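Glycosyl transferase family 8 (Streptococcus pneumoniae, PDB 5GVV) transfers galactose from UDP-galactose to the terminal glucose of already glycosylated serine-rich repeat protein PsrP, as a manganese-binding GT-A enzyme of glycosyltransferase family 8. Local coordinates at residues T4-V9 and D117-D122; I43-F48 and A318-P323; I93-T98 and T157-L162. All blocks are in the same frame, centred on the assembly; numbering follows the deposited sequence.

Contact 1: residues T4-V9 and D117-D122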
loop_
_atom_site.group_PDB
_atom_site.type_symbol
_atom_site.label_atom_id
_atom_site.label_comp_id
_atom_site.label_asym_id
_atom_site.label_seq_id
_atom_site.Cartn_x
_atom_site.Cartn_y
_atom_site.Cartn_z
ATOM N N THR A 4 -0.601 15.299 -28.169
ATOM C CA THR A 4 -1.418 14.088 -28.231
ATOM C C THR A 4 -1.127 13.153 -27.051
ATOM O O THR A 4 -0.024 13.169 -26.503
ATOM C CB THR A 4 -1.174 13.330 -29.552
ATOM O OG1 THR A 4 -1.017 14.270 -30.623
ATOM C CG2 THR A 4 -2.334 12.399 -29.868
ATOM N N LYS A 5 -2.115 12.343 -26.668
ATOM C CA LYS A 5 -1.960 11.400 -25.558
ATOM C C LYS A 5 -1.308 10.084 -25.984
ATOM O O LYS A 5 -1.578 9.564 -27.073
ATOM C CB LYS A 5 -3.310 11.095 -24.907
ATOM C CG LYS A 5 -3.915 12.228 -24.086
ATOM C CD LYS A 5 -5.142 11.716 -23.332
ATOM C CE LYS A 5 -5.831 12.813 -22.542
ATOM N NZ LYS A 5 -6.468 13.833 -23.421
ATOM N N ARG A 6 -0.458 9.548 -25.115
ATOM C CA ARG A 6 0.185 8.259 -25.358
ATOM C C ARG A 6 -0.472 7.178 -24.495
ATOM O O ARG A 6 -0.513 7.294 -23.271
ATOM C CB ARG A 6 1.691 8.338 -25.073
ATOM C CG ARG A 6 2.491 9.162 -26.089
ATOM C CD ARG A 6 2.421 10.669 -25.819
ATOM N NE ARG A 6 2.994 11.021 -24.521
ATOM C CZ ARG A 6 4.291 11.236 -24.310
ATOM N NH1 ARG A 6 4.728 11.550 -23.099
ATOM N NH2 ARG A 6 5.161 11.124 -25.308
ATOM N N ALA A 7 -0.988 6.132 -25.136
ATOM C CA ALA A 7 -1.730 5.080 -24.432
ATOM C C ALA A 7 -0.832 4.031 -23.765
ATOM O O ALA A 7 0.052 3.446 -24.407
ATOM C CB ALA A 7 -2.711 4.409 -25.376
ATOM N N VAL A 8 -1.082 3.787 -22.478
ATOM C CA VAL A 8 -0.296 2.849 -21.678
ATOM C C VAL A 8 -1.242 1.994 -20.839
ATOM O O VAL A 8 -2.226 2.507 -20.300
ATOM C CB VAL A 8 0.666 3.601 -20.736
ATOM C CG1 VAL A 8 1.451 2.621 -19.860
ATOM C CG2 VAL A 8 1.621 4.478 -21.530
ATOM N N VAL A 9 -0.965 0.696 -20.730
ATOM C CA VAL A 9 -1.848 -0.173 -19.950
ATOM C C VAL A 9 -1.098 -0.983 -18.887
ATOM O O VAL A 9 -0.057 -1.586 -19.171
ATOM C CB VAL A 9 -2.727 -1.084 -20.862
ATOM C CG1 VAL A 9 -1.873 -1.886 -21.826
ATOM C CG2 VAL A 9 -3.598 -2.000 -20.026
ATOM N N ASP A 117 10.960 7.510 -27.809
ATOM C CA ASP A 117 11.430 6.610 -28.864
ATOM C C ASP A 117 10.667 5.286 -28.867
ATOM O O ASP A 117 10.463 4.678 -29.920
ATOM C CB ASP A 117 12.929 6.324 -28.697
ATOM C CG ASP A 117 13.788 7.562 -28.870
ATOM O OD1 ASP A 117 13.327 8.516 -29.531
ATOM O OD2 ASP A 117 14.932 7.575 -28.354
ATOM N N LEU A 118 10.262 4.835 -27.683
ATOM C CA LEU A 118 9.498 3.598 -27.545
ATOM C C LEU A 118 8.048 3.801 -27.978
ATOM O O LEU A 118 7.474 2.952 -28.669
ATOM C CB LEU A 118 9.553 3.091 -26.101
ATOM C CG LEU A 118 8.657 1.900 -25.755
ATOM C CD1 LEU A 118 8.956 0.722 -26.660
ATOM C CD2 LEU A 118 8.805 1.501 -24.291
ATOM N N PHE A 119 7.465 4.926 -27.573
ATOM C CA PHE A 119 6.099 5.278 -27.948
ATOM C C PHE A 119 5.960 5.396 -29.469
ATOM O O PHE A 119 4.915 5.066 -30.039
ATOM C CB PHE A 119 5.715 6.619 -27.315
ATOM C CG PHE A 119 5.457 6.556 -25.831
ATOM C CD1 PHE A 119 4.676 5.542 -25.285
ATOM C CD2 PHE A 119 5.980 7.526 -24.987
ATOM C CE1 PHE A 119 4.432 5.492 -23.911
ATOM C CE2 PHE A 119 5.741 7.488 -23.618
ATOM C CZ PHE A 119 4.967 6.467 -23.080
ATOM N N GLU A 120 7.020 5.875 -30.115
ATOM C CA GLU A 120 6.974 6.214 -31.535
ATOM C C GLU A 120 7.491 5.108 -32.446
ATOM O O GLU A 120 7.616 5.309 -33.655
ATOM C CB GLU A 120 7.790 7.478 -31.806
ATOM C CG GLU A 120 7.190 8.763 -31.259
ATOM C CD GLU A 120 8.104 9.957 -31.477
ATOM O OE1 GLU A 120 9.254 9.751 -31.927
ATOM O OE2 GLU A 120 7.677 11.097 -31.195
ATOM N N LEU A 121 7.818 3.953 -31.873
ATOM C CA LEU A 121 8.328 2.847 -32.675
ATOM C C LEU A 121 7.272 2.396 -33.676
ATOM O O LEU A 121 6.091 2.300 -33.335
ATOM C CB LEU A 121 8.759 1.678 -31.786
ATOM C CG LEU A 121 9.283 0.445 -32.526
ATOM C CD1 LEU A 121 10.481 0.804 -33.385
ATOM C CD2 LEU A 121 9.642 -0.666 -31.562
ATOM N N ASP A 122 7.687 2.149 -34.917
ATOM C CA ASP A 122 6.765 1.647 -35.930
ATOM C C ASP A 122 6.768 0.121 -35.920
ATOM O O ASP A 122 7.809 -0.510 -36.111
ATOM C CB ASP A 122 7.134 2.176 -37.319
ATOM C CG ASP A 122 5.984 2.068 -38.313
ATOM O OD1 ASP A 122 5.013 1.323 -38.045
ATOM O OD2 ASP A 122 6.053 2.730 -39.372
#
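In the GT-A fold of this family 8 glycosyltransferase, the first strand of the central mixed sheet, 6-11, receives the short helix 116-119 through R6, V8 and F119. The aliphatic root of R6 covers one face of the F119 ring: CB of R6 stands 4.0 Å from the centroid of the F119 ring, only 7° off the ring normal, a CH-pi contact over the middle of the face. CG of R6 continues over the same face. Bends at chi2 and chi3 then curl the arginine back, so that its guanidinium also faces the phenyl group, NH2 of R6 reaching 3.7 Å from CD2 of F119. The two planes are inclined by 48°, too much for a parallel stack, and F119 meets the guanidinium toward its rim. Two hydrogen bonds hold the curled shape: NE of R6 donates to O of H33 and NH1 to O of S32. The charged head is thus held by backbone carbonyls while its carbon chain covers the ring. Two residues further along the strand, CG2 of V8 meets CE1 of F119 at 3.8 Å, approaching obliquely. With chi1 at 178° the other methyl, CG1, is anti to the backbone N, leaving CG2 beside that nitrogen for the contact with F119. The phenyl group is therefore packed by alternate residues of one strand. Strand 6-11 is flanked by 34-40, with which R6 and V8 share backbone hydrogen bonds, and by 101-105, which A7 joins through L103. From the helix, L118 packs on L103 and on L192 of strand 189-192, while K101 NZ is hydrogen-bonded to the carbonyl oxygens of F119 and L121.

Contact 2: residues I43-F48 and A318-P323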
loop_
_atom_site.group_PDB
_atom_site.type_symbol
_atom_site.label_atom_id
_atom_site.label_comp_id
_atom_site.label_asym_id
_atom_site.label_seq_id
_atom_site.Cartn_x
_atom_site.Cartn_y
_atom_site.Cartn_z
ATOM N N ILE A 43 -9.798 -2.835 -7.243
ATOM C CA ILE A 43 -9.233 -1.563 -6.788
ATOM C C ILE A 43 -10.335 -0.544 -6.468
ATOM O O ILE A 43 -11.212 -0.279 -7.300
ATOM C CB ILE A 43 -8.214 -0.983 -7.790
ATOM C CG1 ILE A 43 -7.083 -1.985 -8.046
ATOM C CG2 ILE A 43 -7.620 0.320 -7.267
ATOM C CD1 ILE A 43 -6.050 -1.495 -9.051
ATOM N N PRO A 44 -10.299 0.016 -5.247
ATOM C CA PRO A 44 -11.303 0.976 -4.771
ATOM C C PRO A 44 -11.419 2.222 -5.642
ATOM O O PRO A 44 -10.406 2.738 -6.119
ATOM C CB PRO A 44 -10.781 1.355 -3.384
ATOM C CG PRO A 44 -10.070 0.127 -2.921
ATOM C CD PRO A 44 -9.389 -0.401 -4.161
ATOM N N GLN A 45 -12.647 2.697 -5.827
ATOM C CA GLN A 45 -12.928 3.834 -6.696
ATOM C C GLN A 45 -12.254 5.124 -6.227
ATOM O O GLN A 45 -11.905 5.976 -7.051
ATOM C CB GLN A 45 -14.441 4.051 -6.784
ATOM C CG GLN A 45 -15.181 3.007 -7.619
ATOM C CD GLN A 45 -16.670 2.991 -7.337
ATOM O OE1 GLN A 45 -17.104 2.546 -6.273
ATOM N NE2 GLN A 45 -17.461 3.482 -8.285
ATOM N N GLU A 46 -12.087 5.265 -4.912
ATOM C CA GLU A 46 -11.470 6.453 -4.326
ATOM C C GLU A 46 -10.036 6.637 -4.800
ATOM O O GLU A 46 -9.573 7.764 -5.005
ATOM C CB GLU A 46 -11.484 6.376 -2.793
ATOM C CG GLU A 46 -12.864 6.547 -2.156
ATOM C CD GLU A 46 -13.640 5.252 -2.063
ATOM O OE1 GLU A 46 -13.180 4.227 -2.603
ATOM O OE2 GLU A 46 -14.722 5.257 -1.439
ATOM N N TRP A 47 -9.326 5.526 -4.956
ATOM C CA TRP A 47 -7.957 5.570 -5.452
ATOM C C TRP A 47 -7.951 6.104 -6.878
ATOM O O TRP A 47 -7.185 7.012 -7.201
ATOM C CB TRP A 47 -7.313 4.182 -5.385
ATOM C CG TRP A 47 -5.859 4.168 -5.809
ATOM C CD1 TRP A 47 -4.764 4.404 -5.021
ATOM C CD2 TRP A 47 -5.355 3.905 -7.121
ATOM N NE1 TRP A 47 -3.609 4.304 -5.770
ATOM C CE2 TRP A 47 -3.949 4.001 -7.065
ATOM C CE3 TRP A 47 -5.961 3.599 -8.343
ATOM C CZ2 TRP A 47 -3.137 3.799 -8.185
ATOM C CZ3 TRP A 47 -5.153 3.397 -9.455
ATOM C CH2 TRP A 47 -3.757 3.497 -9.366
ATOM N N PHE A 48 -8.822 5.554 -7.720
ATOM C CA PHE A 48 -8.926 5.994 -9.106
ATOM C C PHE A 48 -9.278 7.472 -9.234
ATOM O O PHE A 48 -8.678 8.175 -10.046
ATOM C CB PHE A 48 -9.973 5.160 -9.851
ATOM C CG PHE A 48 -9.422 3.919 -10.477
ATOM C CD1 PHE A 48 -8.773 3.982 -11.703
ATOM C CD2 PHE A 48 -9.563 2.688 -9.852
ATOM C CE1 PHE A 48 -8.259 2.840 -12.294
ATOM C CE2 PHE A 48 -9.056 1.537 -10.433
ATOM C CZ PHE A 48 -8.402 1.613 -11.660
ATOM N N ALA A 318 -19.977 -4.431 -11.311
ATOM C CA ALA A 318 -19.237 -3.820 -12.412
ATOM C C ALA A 318 -19.487 -2.315 -12.512
ATOM O O ALA A 318 -18.771 -1.612 -13.223
ATOM C CB ALA A 318 -19.582 -4.504 -13.732
ATOM N N LEU A 319 -20.501 -1.820 -11.803
ATOM C CA LEU A 319 -20.794 -0.388 -11.792
ATOM C C LEU A 319 -19.667 0.427 -11.147
ATOM O O LEU A 319 -19.661 1.655 -11.242
ATOM C CB LEU A 319 -22.126 -0.111 -11.087
ATOM C CG LEU A 319 -23.400 -0.676 -11.718
ATOM C CD1 LEU A 319 -24.618 -0.405 -10.843
ATOM C CD2 LEU A 319 -23.609 -0.105 -13.120
ATOM N N THR A 320 -18.723 -0.252 -10.494
ATOM C CA THR A 320 -17.547 0.404 -9.915
ATOM C C THR A 320 -16.626 1.045 -10.959
ATOM O O THR A 320 -15.729 1.817 -10.611
ATOM C CB THR A 320 -16.708 -0.574 -9.067
ATOM O OG1 THR A 320 -16.335 -1.714 -9.855
ATOM C CG2 THR A 320 -17.488 -1.037 -7.852
ATOM N N ARG A 321 -16.845 0.736 -12.233
ATOM C CA ARG A 321 -16.050 1.336 -13.301
ATOM C C ARG A 321 -16.428 2.802 -13.495
ATOM O O ARG A 321 -15.671 3.566 -14.106
ATOM C CB ARG A 321 -16.228 0.562 -14.608
ATOM C CG ARG A 321 -17.584 0.749 -15.289
ATOM C CD ARG A 321 -17.810 -0.310 -16.356
ATOM N NE ARG A 321 -19.032 -0.085 -17.131
ATOM C CZ ARG A 321 -20.249 -0.446 -16.733
ATOM N NH1 ARG A 321 -20.424 -1.032 -15.554
ATOM N NH2 ARG A 321 -21.303 -0.214 -17.511
ATOM N N PHE A 322 -17.594 3.185 -12.967
ATOM C CA PHE A 322 -18.054 4.571 -13.017
ATOM C C PHE A 322 -17.575 5.319 -11.790
ATOM O O PHE A 322 -17.604 4.776 -10.684
ATOM C CB PHE A 322 -19.583 4.641 -13.056
ATOM C CG PHE A 322 -20.193 4.024 -14.276
ATOM C CD1 PHE A 322 -20.134 4.676 -15.500
ATOM C CD2 PHE A 322 -20.860 2.810 -14.195
ATOM C CE1 PHE A 322 -20.712 4.119 -16.627
ATOM C CE2 PHE A 322 -21.441 2.245 -15.316
ATOM C CZ PHE A 322 -21.365 2.900 -16.537
ATOM N N PRO A 323 -17.148 6.578 -11.977
ATOM C CA PRO A 323 -16.662 7.389 -10.860
ATOM C C PRO A 323 -17.811 7.941 -10.025
ATOM O O PRO A 323 -17.564 8.462 -8.937
ATOM C CB PRO A 323 -15.928 8.535 -11.560
ATOM C CG PRO A 323 -16.634 8.679 -12.878
ATOM C CD PRO A 323 -17.033 7.282 -13.271
#
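Q45, in the first turn of helix 45-57, sends its carboxamide into the backbone of the 318-323 turn. NE2 of Q45 donates to O of F322 over 2.7 Å, arriving nearly along the C=O axis (C=O...N angle 175°). The acceptor lies in the amide plane, although the bond is bent at the hydrogen, with an N-H...O angle of 139°. The rest of the glutamine passes across T320 at about a right angle: CG of Q45 is 3.3 Å from O of T320, and OE1 of Q45 rests 3.9 Å from the methyl CG2 of T320. Beyond CG the chain is extended (chi2 162°), which carries the amide over T320 as far as F322. NE2 has a second acceptor in O of V325, at the start of strand 325-328, so the amide nitrogen joins the turn to the strand that follows it.

In the next shell, the 3-10 turn is held by a hydrogen bond between OG1 of T320 and O of L317 and by a salt bridge between NH2 of R321 and D293. NH1 of R321 bonds to O of A318 at 2.9 Å; this oxygen also accepts from R321 N, the two donors coming from opposite faces of its plane. The guanidinium has the ring of F322 over one face. On the helix side, E46 makes a salt bridge with R244 of the second subunit, whose W248 packs on P44, E46 and W47. The contact joins helix 45-57, beside the mixed sheet, to the turn before strand 325-328 of the six-stranded parallel sheet. Its chemistry implies a neutral, directional link: one amide nitrogen satisfies two main-chain carbonyls, with the threonine methyl packed against the same amide.

Contact 3: residues I93-T98 and T157-L162; sequences IPDFVT and TIRQKL
D95 and R159 meet at about a right angle, carboxylate and guanidinium planes turned 45° from each other, in a salt bridge between the loop preceding strand 101-105 and the first turn of helix 158-167. NE of R159 donates to OD2 of D95 over 3.0 Å, using the syn lone pair of that oxygen. The bond is noticeably bent, with an N-H...O angle of 131°, and OD2 lies tilted from the guanidinium plane. The second carboxylate oxygen falls at the guanidinium edge, OD1 of D95 being 3.5 Å from NH2 of R159. The two groups therefore meet obliquely, through one bond, and not as the coplanar, doubly bonded pair that these ions can make.

The arginine reaches this position by folding back along its chain. CG leaves anti to the backbone N (chi1 178°), and bends at chi2 and chi3 bring CD within 3.7 Å of OD2 of D95, so the carboxylate passes alongside the aliphatic part as well as NE. Beside the ion pair, CG of P94 approaches CB of R159 at 4.5 Å, a loose apolar contact next to the charged one. D95 is exposed, so solvent probably screens much of the attraction.

The bridge spans the surface side of a more buried layer. P94 also touches N150 and W153 of helix 150-155, and W153 packs on I158. Farther along helix 158-167, L162 faces I180, L181 and L184 of helix 176-185, while on the loop side F96 and V97 lean on L39 and Y37 of strand 34-40.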
loop_
_atom_site.group_PDB
_atom_site.type_symbol
_atom_site.label_atom_id
_atom_site.label_comp_id
_atom_site.label_asym_id
_atom_site.label_seq_id
_atom_site.Cartn_x
_atom_site.Cartn_y
_atom_site.Cartn_z
ATOM N N ILE A 93 -6.605 -6.916 -23.150
ATOM C CA ILE A 93 -6.253 -5.555 -23.563
ATOM C C ILE A 93 -7.120 -4.978 -24.697
ATOM O O ILE A 93 -7.665 -3.882 -24.552
ATOM C CB ILE A 93 -4.735 -5.418 -23.872
ATOM C CG1 ILE A 93 -3.931 -5.381 -22.566
ATOM C CG2 ILE A 93 -4.454 -4.161 -24.676
ATOM C CD1 ILE A 93 -2.421 -5.485 -22.759
ATOM N N PRO A 94 -7.277 -5.713 -25.817
ATOM C CA PRO A 94 -8.042 -5.093 -26.907
ATOM C C PRO A 94 -9.541 -4.981 -26.625
ATOM O O PRO A 94 -10.273 -4.440 -27.455
ATOM C CB PRO A 94 -7.789 -6.037 -28.093
ATOM C CG PRO A 94 -7.531 -7.360 -27.472
ATOM C CD PRO A 94 -6.794 -7.060 -26.185
ATOM N N ASP A 95 -9.992 -5.466 -25.473
ATOM C CA ASP A 95 -11.391 -5.323 -25.088
ATOM C C ASP A 95 -11.661 -3.974 -24.413
ATOM O O ASP A 95 -12.819 -3.581 -24.242
ATOM C CB ASP A 95 -11.821 -6.474 -24.169
ATOM C CG ASP A 95 -11.923 -7.801 -24.901
ATOM O OD1 ASP A 95 -12.288 -7.794 -26.096
ATOM O OD2 ASP A 95 -11.641 -8.853 -24.283
ATOM N N PHE A 96 -10.594 -3.267 -24.041
ATOM C CA PHE A 96 -10.725 -1.988 -23.347
ATOM C C PHE A 96 -10.081 -0.818 -24.084
ATOM O O PHE A 96 -10.628 0.287 -24.105
ATOM C CB PHE A 96 -10.113 -2.074 -21.945
ATOM C CG PHE A 96 -10.812 -3.042 -21.031
ATOM C CD1 PHE A 96 -10.317 -4.331 -20.862
ATOM C CD2 PHE A 96 -11.958 -2.666 -20.338
ATOM C CE1 PHE A 96 -10.950 -5.230 -20.019
ATOM C CE2 PHE A 96 -12.596 -3.560 -19.490
ATOM C CZ PHE A 96 -12.090 -4.844 -19.333
ATOM N N VAL A 97 -8.909 -1.053 -24.668
ATOM C CA VAL A 97 -8.130 0.017 -25.290
ATOM C C VAL A 97 -8.673 0.381 -26.671
ATOM O O VAL A 97 -8.898 -0.498 -27.503
ATOM C CB VAL A 97 -6.640 -0.375 -25.396
ATOM C CG1 VAL A 97 -5.815 0.782 -25.935
ATOM C CG2 VAL A 97 -6.117 -0.806 -24.026
ATOM N N THR A 98 -8.876 1.675 -26.915
ATOM C CA THR A 98 -9.484 2.141 -28.163
ATOM C C THR A 98 -8.430 2.602 -29.160
ATOM O O THR A 98 -8.721 2.792 -30.344
ATOM C CB THR A 98 -10.468 3.303 -27.912
ATOM O OG1 THR A 98 -9.750 4.449 -27.429
ATOM C CG2 THR A 98 -11.511 2.904 -26.885
ATOM N N THR A 157 -8.535 -11.638 -33.401
ATOM C CA THR A 157 -9.109 -12.256 -32.194
ATOM C C THR A 157 -8.063 -12.909 -31.284
ATOM O O THR A 157 -8.201 -14.067 -30.885
ATOM C CB THR A 157 -10.243 -13.275 -32.513
ATOM O OG1 THR A 157 -10.002 -13.915 -33.773
ATOM C CG2 THR A 157 -11.594 -12.577 -32.559
ATOM N N ILE A 158 -7.026 -12.149 -30.952
ATOM C CA ILE A 158 -5.904 -12.671 -30.179
ATOM C C ILE A 158 -6.290 -13.038 -28.744
ATOM O O ILE A 158 -5.764 -14.007 -28.184
ATOM C CB ILE A 158 -4.721 -11.677 -30.178
ATOM C CG1 ILE A 158 -4.270 -11.393 -31.613
ATOM C CG2 ILE A 158 -3.556 -12.216 -29.359
ATOM C CD1 ILE A 158 -3.815 -12.636 -32.358
ATOM N N ARG A 159 -7.210 -12.272 -28.158
ATOM C CA ARG A 159 -7.664 -12.537 -26.792
ATOM C C ARG A 159 -8.205 -13.956 -26.655
ATOM O O ARG A 159 -7.821 -14.692 -25.743
ATOM C CB ARG A 159 -8.720 -11.516 -26.348
ATOM C CG ARG A 159 -9.276 -11.752 -24.935
ATOM C CD ARG A 159 -10.677 -12.356 -24.978
ATOM N NE ARG A 159 -11.610 -11.484 -25.684
ATOM C CZ ARG A 159 -12.739 -11.895 -26.253
ATOM N NH1 ARG A 159 -13.083 -13.176 -26.203
ATOM N NH2 ARG A 159 -13.527 -11.028 -26.876
ATOM N N GLN A 160 -9.082 -14.347 -27.573
ATOM C CA GLN A 160 -9.662 -15.680 -27.527
ATOM C C GLN A 160 -8.608 -16.747 -27.820
ATOM O O GLN A 160 -8.627 -17.838 -27.239
ATOM C CB GLN A 160 -10.828 -15.798 -28.508
ATOM C CG GLN A 160 -11.818 -16.887 -28.123
ATOM C CD GLN A 160 -12.280 -16.760 -26.681
ATOM O OE1 GLN A 160 -12.762 -15.709 -26.262
ATOM N NE2 GLN A 160 -12.129 -17.832 -25.911
ATOM N N LYS A 161 -7.679 -16.419 -28.712
ATOM C CA LYS A 161 -6.626 -17.348 -29.101
ATOM C C LYS A 161 -5.664 -17.651 -27.956
ATOM O O LYS A 161 -5.228 -18.791 -27.789
ATOM C CB LYS A 161 -5.874 -16.804 -30.315
ATOM C CG LYS A 161 -6.707 -16.855 -31.582
ATOM C CD LYS A 161 -6.087 -16.037 -32.687
ATOM C CE LYS A 161 -6.685 -16.420 -34.028
ATOM N NZ LYS A 161 -5.615 -16.606 -35.040
ATOM N N LEU A 162 -5.350 -16.630 -27.162
ATOM C CA LEU A 162 -4.482 -16.796 -25.999
ATOM C C LEU A 162 -5.169 -17.635 -24.921
ATOM O O LEU A 162 -4.562 -18.544 -24.349
ATOM C CB LEU A 162 -4.071 -15.433 -25.436
ATOM C CG LEU A 162 -3.040 -14.623 -26.227
ATOM C CD1 LEU A 162 -3.058 -13.147 -25.839
ATOM C CD2 LEU A 162 -1.648 -15.204 -26.030
#

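Contacts 1 and 3 both lie within the family 8 region and meet through packing of V9 CG1 on I93 CD1 at 3.8 Å. Contact 2 stands apart, joining helix 45-57, beside the mixed sheet, to the turn before strand 325-328 of the parallel sheet. Contacts 1 and 2 are partly buried; contact 3 is at the surface. Strand 34-40 is a shared neighbour, bordering strand 6-11 in contact 1, helix 45-57 in contact 2 and the 93-98 loop in contact 3. The chemistry differs accordingly: aliphatic and aromatic packing in contact 1, amide-to-main-chain bonding in contact 2, and an ion pair in contact 3. Contact 2 alone lies against the second subunit.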